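Restriction endonuclease PacI (Pseudomonas alcaligenes, PDB 3M7K) is a rare-cutting HNH restriction endonuclease that recognises an 8-base-pair DNA target and cleaves it with a beta-beta-alpha-metal active site. Local coordinates at residues A53-S58 / I86-V91; C66-A71 / L107-C112; T74-T79 / H137-A142. One frame throughout, in Å; residues are numbered along the deposited sequence. Where two conformers were deposited one is given.

Interaction 1. Residues A53-S58 / I86-V91; sequences AWYGLS and IQCLGV. With nucleotides of chain C.
With CG swung anti to the backbone N (chi1 -162°), Tyr55 carries its phenol out from the last turn of helix 48-55 until the hydroxyl reaches Leu89, while Trp54, turned the same way about its first torsion, brings the six-membered part of its indole to Val91. The backbone they meet leads into strand 90-93, the first strand of the beta-beta-alpha-metal motif of an HNH nuclease; Asp92, next after Val91, is a magnesium ligand. Tyr55 OH donates to Leu89 O over 2.6 Å. The bond is short and lies in the carbonyl plane, with a C=O...OH angle of 150°, and the acceptor sits at the phenol's edge in the plane of the ring. The same hydroxyl rests 3.4 Å from Cys88 CB. Leu89 N is taken by Glu70 OE2, so Leu89 is held at both its N-H and its C=O, on the two peptide groups that flank it, and Arg61 makes a cation-pi contact with the Tyr55 ring. A phenylalanine in place of Tyr55 would probably keep much of the ring packing but leave the Leu89 carbonyl without its phenol donor, and the lead into strand 90-93 less firmly tied to the helix. Beside it the contact is purely apolar: Trp54 CZ3 approaches Val91 CG2 to 3.7 Å, and Trp54 CH2 lies about 4.0 Å from both methyls, CG1 and CG2. On the DNA side, residues 86-91 bind a phosphate of the DNA backbone. Gln87 N gives a nearly straight bond (170°) to OP1 of DA3 of chain C at 2.7 Å, supplemented by a weak one from Cys88 N. Farther along, Gly90 CA lies 3.3 Å from OP2 of DA2 of chain C, so close that a CB at this position would run into that phosphate oxygen.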
# COMPACT_ATOMS: atom_id res chain seq x y z
N ALA A 53 -10.61 10.70 -24.61
CA ALA A 53 -10.89 12.10 -24.28
C ALA A 53 -10.72 12.36 -22.79
O ALA A 53 -10.23 13.42 -22.39
CB ALA A 53 -12.29 12.52 -24.76
N TRP A 54 -11.18 11.41 -21.98
CA TRP A 54 -11.06 11.49 -20.53
C TRP A 54 -9.58 11.48 -20.12
O TRP A 54 -9.16 12.26 -19.25
CB TRP A 54 -11.86 10.36 -19.88
CG TRP A 54 -11.83 10.33 -18.38
CD1 TRP A 54 -12.69 10.97 -17.52
CD2 TRP A 54 -10.89 9.63 -17.57
NE1 TRP A 54 -12.34 10.71 -16.22
CE2 TRP A 54 -11.23 9.88 -16.22
CE3 TRP A 54 -9.79 8.81 -17.85
CZ2 TRP A 54 -10.51 9.34 -15.14
CZ3 TRP A 54 -9.07 8.26 -16.77
CH2 TRP A 54 -9.44 8.53 -15.44
N TYR A 55 -8.79 10.62 -20.78
CA TYR A 55 -7.40 10.40 -20.38
C TYR A 55 -6.52 11.60 -20.74
O TYR A 55 -5.48 11.83 -20.12
CB TYR A 55 -6.85 9.12 -21.04
CG TYR A 55 -5.59 8.53 -20.39
CD1 TYR A 55 -4.43 8.31 -21.14
CD2 TYR A 55 -5.57 8.16 -19.04
CE1 TYR A 55 -3.28 7.76 -20.56
CE2 TYR A 55 -4.41 7.61 -18.44
CZ TYR A 55 -3.27 7.41 -19.22
OH TYR A 55 -2.14 6.88 -18.67
N GLY A 56 -6.96 12.36 -21.75
CA GLY A 56 -6.22 13.52 -22.21
C GLY A 56 -4.79 13.22 -22.62
O GLY A 56 -4.47 12.16 -23.19
N LEU A 57 -3.92 14.16 -22.31
CA LEU A 57 -2.53 14.08 -22.73
C LEU A 57 -1.57 14.18 -21.57
O LEU A 57 -1.87 14.80 -20.54
CB LEU A 57 -2.23 15.18 -23.74
CG LEU A 57 -3.01 15.11 -25.06
CD1 LEU A 57 -2.77 16.36 -25.84
CD2 LEU A 57 -2.64 13.84 -25.88
N SER A 58 -0.40 13.58 -21.76
CA SER A 58 0.59 13.35 -20.70
C SER A 58 0.92 14.55 -19.81
O SER A 58 1.04 14.41 -18.59
CB SER A 58 1.87 12.82 -21.31
OG SER A 58 2.71 12.28 -20.31
N ILE A 86 7.26 2.03 -15.08
CA ILE A 86 5.92 2.65 -15.26
C ILE A 86 6.08 4.10 -15.71
O ILE A 86 6.84 4.86 -15.10
CB ILE A 86 5.11 2.58 -13.96
CG1 ILE A 86 4.97 1.11 -13.52
CG2 ILE A 86 3.74 3.31 -14.11
CD1 ILE A 86 4.33 0.89 -12.17
N GLN A 87 5.37 4.48 -16.78
CA GLN A 87 5.60 5.75 -17.45
C GLN A 87 4.31 6.53 -17.66
O GLN A 87 4.31 7.61 -18.26
CB GLN A 87 6.29 5.50 -18.79
CG GLN A 87 7.65 4.83 -18.66
CD GLN A 87 8.08 4.14 -19.94
OE1 GLN A 87 8.21 4.79 -20.98
NE2 GLN A 87 8.30 2.82 -19.88
N CYS A 88 3.22 5.97 -17.16
CA CYS A 88 1.95 6.66 -17.21
C CYS A 88 1.12 6.46 -15.95
O CYS A 88 1.38 5.54 -15.14
CB CYS A 88 1.16 6.25 -18.46
SG CYS A 88 0.56 4.57 -18.39
N LEU A 89 0.14 7.33 -15.78
CA LEU A 89 -0.78 7.27 -14.65
C LEU A 89 -1.96 6.40 -14.98
O LEU A 89 -2.38 6.33 -16.14
CB LEU A 89 -1.25 8.67 -14.27
CG LEU A 89 -0.11 9.63 -13.92
CD1 LEU A 89 -0.70 10.92 -13.46
CD2 LEU A 89 0.83 9.08 -12.84
N GLY A 90 -2.50 5.73 -13.96
CA GLY A 90 -3.59 4.78 -14.18
C GLY A 90 -4.92 5.29 -13.69
O GLY A 90 -5.09 6.49 -13.41
N VAL A 91 -5.86 4.38 -13.55
CA VAL A 91 -7.24 4.74 -13.25
C VAL A 91 -7.74 4.08 -11.96
O VAL A 91 -7.70 2.85 -11.85
CB VAL A 91 -8.18 4.33 -14.43
CG1 VAL A 91 -9.61 4.77 -14.14
CG2 VAL A 91 -7.70 4.93 -15.76
P DA C 3 2.83 1.42 -17.96
OP1 DA C 3 3.51 2.65 -17.48
OP2 DA C 3 1.57 1.54 -18.74
O5' DA C 3 3.81 0.55 -18.83
C5' DA C 3 5.21 0.62 -18.67
C4' DA C 3 5.89 -0.46 -19.52
O4' DA C 3 5.20 -1.72 -19.33
C3' DA C 3 5.87 -0.26 -21.04
O3' DA C 3 6.95 -0.98 -21.61
C2' DA C 3 4.55 -0.92 -21.46
C1' DA C 3 4.54 -2.13 -20.53
N9 DA C 3 3.21 -2.61 -20.17
C8 DA C 3 2.06 -1.88 -20.01
N7 DA C 3 1.02 -2.60 -19.67
C5 DA C 3 1.52 -3.90 -19.61
C6 DA C 3 0.94 -5.16 -19.29
N6 DA C 3 -0.34 -5.34 -18.98
N1 DA C 3 1.75 -6.25 -19.30
C2 DA C 3 3.04 -6.11 -19.62
N3 DA C 3 3.70 -4.99 -19.92
C4 DA C 3 2.87 -3.92 -19.90
P DA C 2 -1.99 1.25 -13.48
OP1 DA C 2 -1.33 2.39 -12.79
OP2 DA C 2 -3.02 1.53 -14.51
O5' DA C 2 -0.92 0.26 -14.12
C5' DA C 2 0.45 0.29 -13.65
C4' DA C 2 1.40 -0.25 -14.71
O4' DA C 2 1.15 -1.66 -14.93
C3' DA C 2 1.28 0.37 -16.10
O3' DA C 2 2.60 0.44 -16.71
C2' DA C 2 0.34 -0.57 -16.87
C1' DA C 2 0.66 -1.93 -16.23
N9 DA C 2 -0.48 -2.83 -16.03
C8 DA C 2 -1.83 -2.58 -16.15
N7 DA C 2 -2.60 -3.62 -15.89
C5 DA C 2 -1.69 -4.62 -15.56
C6 DA C 2 -1.85 -5.96 -15.17
N6 DA C 2 -3.06 -6.53 -15.03
N1 DA C 2 -0.73 -6.69 -14.91
C2 DA C 2 0.47 -6.11 -15.06
N3 DA C 2 0.74 -4.84 -15.42
C4 DA C 2 -0.39 -4.15 -15.65

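Interaction 2. Residues C66-A71 / L107-C112; sequences CGISEA and LACFIC. With ZN (zinc ion), chain D; nucleotides of chain C.
A four-cysteine zinc site joins residues 66-71 to the junction between strand 105-108 and helix 110-116, the second strand and the helix of the HNH beta-beta-alpha-metal motif. Cys66 comes from one side, Cys109 and Cys112 from the other, and Cys63 completes the set, giving two CxxC pairs round one ion. Cys66 SG and Cys109 SG each bind the zinc at 2.3 Å. In both, SG stands between the backbone N and the carbonyl carbon (chi1 70° in Cys66), whereas in Cys112 it lies beside the backbone N, as suits a residue already within the helix. Each of the first two sulfurs also accepts a backbone N-H from its own segment, one in the loop and one in the first turn of the helix. Ile68 N reaches back to Cys66 SG over 3.5 Å at an angle of 160°. Cys112 N gives a 3.4 Å bond of 165° to Cys109 SG, which makes Cys109 a true N-cap of helix 110-116. Such bonds would be expected to spread the negative charge that thiolates carry at a zinc centre, and they fix the local backbone round the metal. Direct packing between the segments adds little: Cys66 CB touches Cys112 SG at 3.7 Å, and Ile68 CG2 lies against Cys109 CB. Around the site, Trp136 of helix 122-139 covers Cys66 and Ile68, and Phe73 lies against both Ile68 and Cys109. Asn113, directly after Cys112, is a magnesium ligand, so the zinc ties down the start of the helix that supplies it, consistent with a structural role beside the presumed catalytic metal. Phe110 faces the DNA: C5' of DA2 of chain C sits over the centre of one ring face, 3.8 Å above the plane, and Phe110 CD1 comes within 3.3 Å of O3' of DT1 of chain C.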
# COMPACT_ATOMS: atom_id res chain seq x y z
N CYS A 66 -2.35 12.42 -4.90
CA CYS A 66 -1.11 13.05 -4.44
C CYS A 66 -0.65 14.23 -5.29
O CYS A 66 0.26 14.95 -4.90
CB CYS A 66 0.03 12.04 -4.33
SG CYS A 66 0.64 11.43 -5.93
N GLY A 67 -1.24 14.39 -6.47
CA GLY A 67 -0.93 15.54 -7.33
C GLY A 67 0.32 15.34 -8.17
O GLY A 67 0.69 16.21 -8.94
N ILE A 68 0.98 14.20 -8.06
CA ILE A 68 2.21 14.03 -8.83
C ILE A 68 1.88 14.05 -10.34
O ILE A 68 0.85 13.52 -10.76
CB ILE A 68 2.98 12.76 -8.43
CG1 ILE A 68 4.43 12.86 -8.94
CG2 ILE A 68 2.28 11.48 -8.97
CD1 ILE A 68 5.36 11.87 -8.32
N SER A 69 2.76 14.67 -11.13
CA SER A 69 2.58 14.72 -12.59
C SER A 69 3.03 13.38 -13.16
O SER A 69 3.79 12.63 -12.51
CB SER A 69 3.42 15.84 -13.20
OG SER A 69 4.81 15.53 -13.08
N GLU A 70 2.56 13.07 -14.36
CA GLU A 70 2.99 11.85 -15.03
C GLU A 70 4.53 11.78 -15.18
O GLU A 70 5.13 10.72 -14.99
CB GLU A 70 2.30 11.72 -16.38
CG GLU A 70 2.62 10.44 -17.08
CD GLU A 70 1.57 10.07 -18.08
OE1 GLU A 70 1.83 10.22 -19.29
OE2 GLU A 70 0.49 9.62 -17.65
N ALA A 71 5.15 12.91 -15.53
CA ALA A 71 6.63 12.97 -15.64
C ALA A 71 7.30 12.77 -14.28
O ALA A 71 8.32 12.08 -14.18
CB ALA A 71 7.10 14.28 -16.30
N LEU A 107 -8.10 9.67 -11.97
CA LEU A 107 -6.73 9.37 -12.36
C LEU A 107 -5.92 9.16 -11.10
O LEU A 107 -6.07 9.92 -10.13
CB LEU A 107 -6.13 10.53 -13.16
CG LEU A 107 -5.06 10.34 -14.21
CD1 LEU A 107 -5.44 9.35 -15.34
CD2 LEU A 107 -4.75 11.73 -14.78
N ALA A 108 -5.09 8.13 -11.09
CA ALA A 108 -4.25 7.84 -9.93
C ALA A 108 -2.90 7.22 -10.34
O ALA A 108 -2.85 6.36 -11.22
CB ALA A 108 -4.98 6.91 -8.94
N CYS A 109 -1.83 7.63 -9.67
CA CYS A 109 -0.54 7.00 -9.89
C CYS A 109 -0.59 5.62 -9.24
O CYS A 109 -1.43 5.36 -8.35
CB CYS A 109 0.62 7.84 -9.30
SG CYS A 109 0.80 7.83 -7.45
N PHE A 110 0.27 4.72 -9.69
CA PHE A 110 0.22 3.33 -9.20
C PHE A 110 0.54 3.22 -7.70
O PHE A 110 0.08 2.27 -7.03
CB PHE A 110 1.17 2.46 -10.02
CG PHE A 110 0.88 0.97 -9.93
CD1 PHE A 110 -0.43 0.49 -9.87
CD2 PHE A 110 1.94 0.05 -9.95
CE1 PHE A 110 -0.69 -0.87 -9.79
CE2 PHE A 110 1.69 -1.34 -9.92
CZ PHE A 110 0.37 -1.80 -9.84
N ILE A 111 1.31 4.17 -7.18
CA ILE A 111 1.57 4.19 -5.73
C ILE A 111 0.27 4.45 -4.95
O ILE A 111 -0.07 3.69 -4.04
CB ILE A 111 2.73 5.16 -5.33
CG1 ILE A 111 4.07 4.56 -5.76
CG2 ILE A 111 2.71 5.45 -3.82
CD1 ILE A 111 5.33 5.46 -5.55
N CYS A 112 -0.46 5.51 -5.30
CA CYS A 112 -1.69 5.82 -4.57
C CYS A 112 -2.76 4.77 -4.83
O CYS A 112 -3.54 4.42 -3.95
CB CYS A 112 -2.23 7.20 -4.97
SG CYS A 112 -1.20 8.55 -4.36
ZN ZN D . -0.46 9.47 -6.38
P DA C 2 -1.99 1.25 -13.48
OP1 DA C 2 -1.33 2.39 -12.79
OP2 DA C 2 -3.02 1.53 -14.51
O5' DA C 2 -0.92 0.26 -14.12
C5' DA C 2 0.45 0.29 -13.65
C4' DA C 2 1.40 -0.25 -14.71
O4' DA C 2 1.15 -1.66 -14.93
C3' DA C 2 1.28 0.37 -16.10
O3' DA C 2 2.60 0.44 -16.71
C2' DA C 2 0.34 -0.57 -16.87
C1' DA C 2 0.66 -1.93 -16.23
N9 DA C 2 -0.48 -2.83 -16.03
C8 DA C 2 -1.83 -2.58 -16.15
N7 DA C 2 -2.60 -3.62 -15.89
C5 DA C 2 -1.69 -4.62 -15.56
C6 DA C 2 -1.85 -5.96 -15.17
N6 DA C 2 -3.06 -6.53 -15.03
N1 DA C 2 -0.73 -6.69 -14.91
C2 DA C 2 0.47 -6.11 -15.06
N3 DA C 2 0.74 -4.84 -15.42
C4 DA C 2 -0.39 -4.15 -15.65
OP3 DT C 1 -7.70 -3.86 -10.14
P DT C 1 -7.95 -2.56 -10.82
OP1 DT C 1 -8.84 -1.58 -10.22
OP2 DT C 1 -8.36 -2.86 -12.19
O5' DT C 1 -6.47 -1.96 -10.84
C5' DT C 1 -5.99 -1.02 -11.72
C4' DT C 1 -4.50 -0.85 -11.42
O4' DT C 1 -3.98 -2.04 -10.79
C3' DT C 1 -3.67 -0.61 -12.65
O3' DT C 1 -2.61 0.31 -12.35
C2' DT C 1 -3.16 -2.01 -12.99
C1' DT C 1 -3.00 -2.66 -11.61
N1 DT C 1 -3.28 -4.10 -11.68
C2 DT C 1 -2.25 -4.99 -11.46
O2 DT C 1 -1.11 -4.66 -11.21
N3 DT C 1 -2.60 -6.31 -11.55
C4 DT C 1 -3.86 -6.81 -11.84
O4 DT C 1 -4.05 -8.02 -11.90
C5 DT C 1 -4.91 -5.84 -12.05
C7 DT C 1 -6.31 -6.29 -12.36
C6 DT C 1 -4.57 -4.53 -11.96

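Interaction 3. Residues T74-T79 / H137-A142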
# COMPACT_ATOMS: atom_id res chain seq x y z
N THR A 74 7.02 9.09 -13.46
CA THR A 74 7.98 8.39 -14.30
C THR A 74 9.38 8.45 -13.69
O THR A 74 10.10 7.46 -13.73
CB THR A 74 7.96 8.96 -15.75
OG1 THR A 74 6.64 8.86 -16.26
CG2 THR A 74 8.94 8.22 -16.69
N SER A 75 9.73 9.59 -13.10
CA SER A 75 11.07 9.82 -12.51
C SER A 75 11.28 9.03 -11.23
O SER A 75 12.41 8.95 -10.75
CB SER A 75 11.29 11.32 -12.22
OG SER A 75 10.65 11.69 -10.99
N LEU A 76 10.20 8.47 -10.67
CA LEU A 76 10.34 7.59 -9.52
C LEU A 76 10.88 6.21 -9.91
O LEU A 76 11.31 5.45 -9.05
CB LEU A 76 8.99 7.44 -8.77
CG LEU A 76 8.54 8.68 -8.00
CD1 LEU A 76 7.16 8.48 -7.42
CD2 LEU A 76 9.54 8.99 -6.90
N HIS A 77 10.78 5.87 -11.20
CA HIS A 77 11.22 4.55 -11.70
C HIS A 77 10.60 3.38 -10.96
O HIS A 77 11.28 2.45 -10.57
CB HIS A 77 12.74 4.47 -11.71
CG HIS A 77 13.33 5.52 -12.58
ND1 HIS A 77 13.31 5.41 -13.95
CD2 HIS A 77 13.85 6.73 -12.30
CE1 HIS A 77 13.83 6.51 -14.48
NE2 HIS A 77 14.17 7.32 -13.49
N ARG A 78 9.28 3.44 -10.80
CA ARG A 78 8.52 2.35 -10.23
C ARG A 78 8.38 1.27 -11.28
O ARG A 78 8.36 1.58 -12.47
CB ARG A 78 7.13 2.86 -9.85
CG ARG A 78 7.15 4.04 -8.87
CD ARG A 78 7.96 3.69 -7.62
NE ARG A 78 7.37 2.53 -6.96
CZ ARG A 78 7.93 1.83 -5.99
NH1 ARG A 78 7.29 0.79 -5.47
NH2 ARG A 78 9.13 2.16 -5.53
N THR A 79 8.28 0.01 -10.87
CA THR A 79 8.10 -1.08 -11.82
C THR A 79 6.72 -1.69 -11.72
O THR A 79 6.13 -1.77 -10.64
CB THR A 79 9.19 -2.19 -11.71
OG1 THR A 79 9.23 -2.67 -10.37
CG2 THR A 79 10.56 -1.66 -12.09
N HIS A 137 7.08 16.50 -2.58
CA HIS A 137 7.58 17.87 -2.51
C HIS A 137 8.85 17.93 -1.67
O HIS A 137 9.74 18.74 -1.94
CB HIS A 137 6.51 18.81 -1.95
CG HIS A 137 5.37 19.05 -2.89
ND1 HIS A 137 4.08 19.28 -2.46
CD2 HIS A 137 5.32 19.08 -4.24
CE1 HIS A 137 3.29 19.45 -3.50
NE2 HIS A 137 4.02 19.33 -4.60
N GLY A 138 8.93 17.05 -0.66
CA GLY A 138 10.14 16.91 0.15
C GLY A 138 11.32 16.35 -0.63
O GLY A 138 12.48 16.69 -0.35
N ARG A 139 11.05 15.52 -1.63
CA ARG A 139 12.10 14.96 -2.48
C ARG A 139 12.46 15.86 -3.68
O ARG A 139 13.39 15.55 -4.44
CB ARG A 139 11.69 13.58 -3.00
CG ARG A 139 11.57 12.53 -1.89
CD ARG A 139 11.27 11.18 -2.48
NE ARG A 139 10.85 10.20 -1.48
CZ ARG A 139 10.61 8.92 -1.76
NH1 ARG A 139 10.77 8.48 -3.00
NH2 ARG A 139 10.21 8.09 -0.82
N GLY A 140 11.72 16.95 -3.85
CA GLY A 140 11.89 17.85 -4.99
C GLY A 140 11.15 17.44 -6.27
O GLY A 140 11.54 17.84 -7.37
N ILE A 141 10.08 16.65 -6.12
CA ILE A 141 9.30 16.14 -7.23
C ILE A 141 7.90 16.78 -7.30
O ILE A 141 7.18 16.84 -6.29
CB ILE A 141 9.17 14.59 -7.17
CG1 ILE A 141 10.55 13.92 -7.25
CG2 ILE A 141 8.29 14.06 -8.32
CD1 ILE A 141 10.57 12.51 -6.69
N ALA A 142 7.55 17.26 -8.49
CA ALA A 142 6.22 17.81 -8.79
C ALA A 142 5.44 16.88 -9.73
O ALA A 142 4.21 16.83 -9.76
CB ALA A 142 6.35 19.18 -9.42
OXT ALA A 142 6.05 16.15 -10.52
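Ile141 and Leu76 bury more surface here than any other residue, and they meet methyl to methyl: Leu76 CD2 lies 3.7 Å from Ile141 CD1, the two side chains running at a slant to one another. Ile141 places CG1 beside its backbone N (chi1 -61°) and extends from there, which carries CD1 forward to the leucine. Its other branch, CG2, comes 4.3 Å from Ser75 OG, a loose contact only, since that hydroxyl is engaged with Gly72 O one turn back. CD2 of Leu76 also brushes Arg139 NH1 at 4.1 Å, the arginine passing at about a right angle. The charged end of Arg139 is spent on the dimer: NH2 makes a salt bridge to Glu124 OE1 of the second subunit and a hydrogen bond to Ile119 O of that same subunit. Backbone turns set the positions of these side chains. Thr74 to His77 form a type I beta turn, closed by a 3.1 Å bond from His77 N to Thr74 O, and Ser75 and Leu76 are its two central residues. On the other side a Schellman motif at Gly140, with positive phi, ends helix 122-139 and turns the chain so that Ile141 points back toward Leu76. The result is a modest apolar patch at the surface, where the C-terminal tail lies along the loop that follows helix 70-74. Ile68 packs against both Leu76 and Ile141, Ile111 of helix 110-116 touches Leu76, and Ala142 binds Ser69 through its backbone and its carboxylate, so that the tail leaving helix 122-139 lies beside the N-terminus of helix 70-74 and the zinc-bound part of the fold.

In the fold
The first segments of interactions 1, 2 and 3 come in that order along the chain, and the second segments follow in the same order, so every pair of contacts crosses. Interaction 2 lies in the middle, its centre about 10 Å from each of the others, while the centres of interactions 1 and 3 are about 17 Å apart. Interactions 1 and 2 share the antiparallel sheet of strands 90-93 and 105-108, tied by Gly90 N to Ala108 O at 2.8 Å. Ile68 links interaction 2 to interaction 3, and Ile86 meets Arg78 between interactions 1 and 3. Together they connect the beta-beta-alpha-metal motif with helix 48-55 and the C-terminal tail.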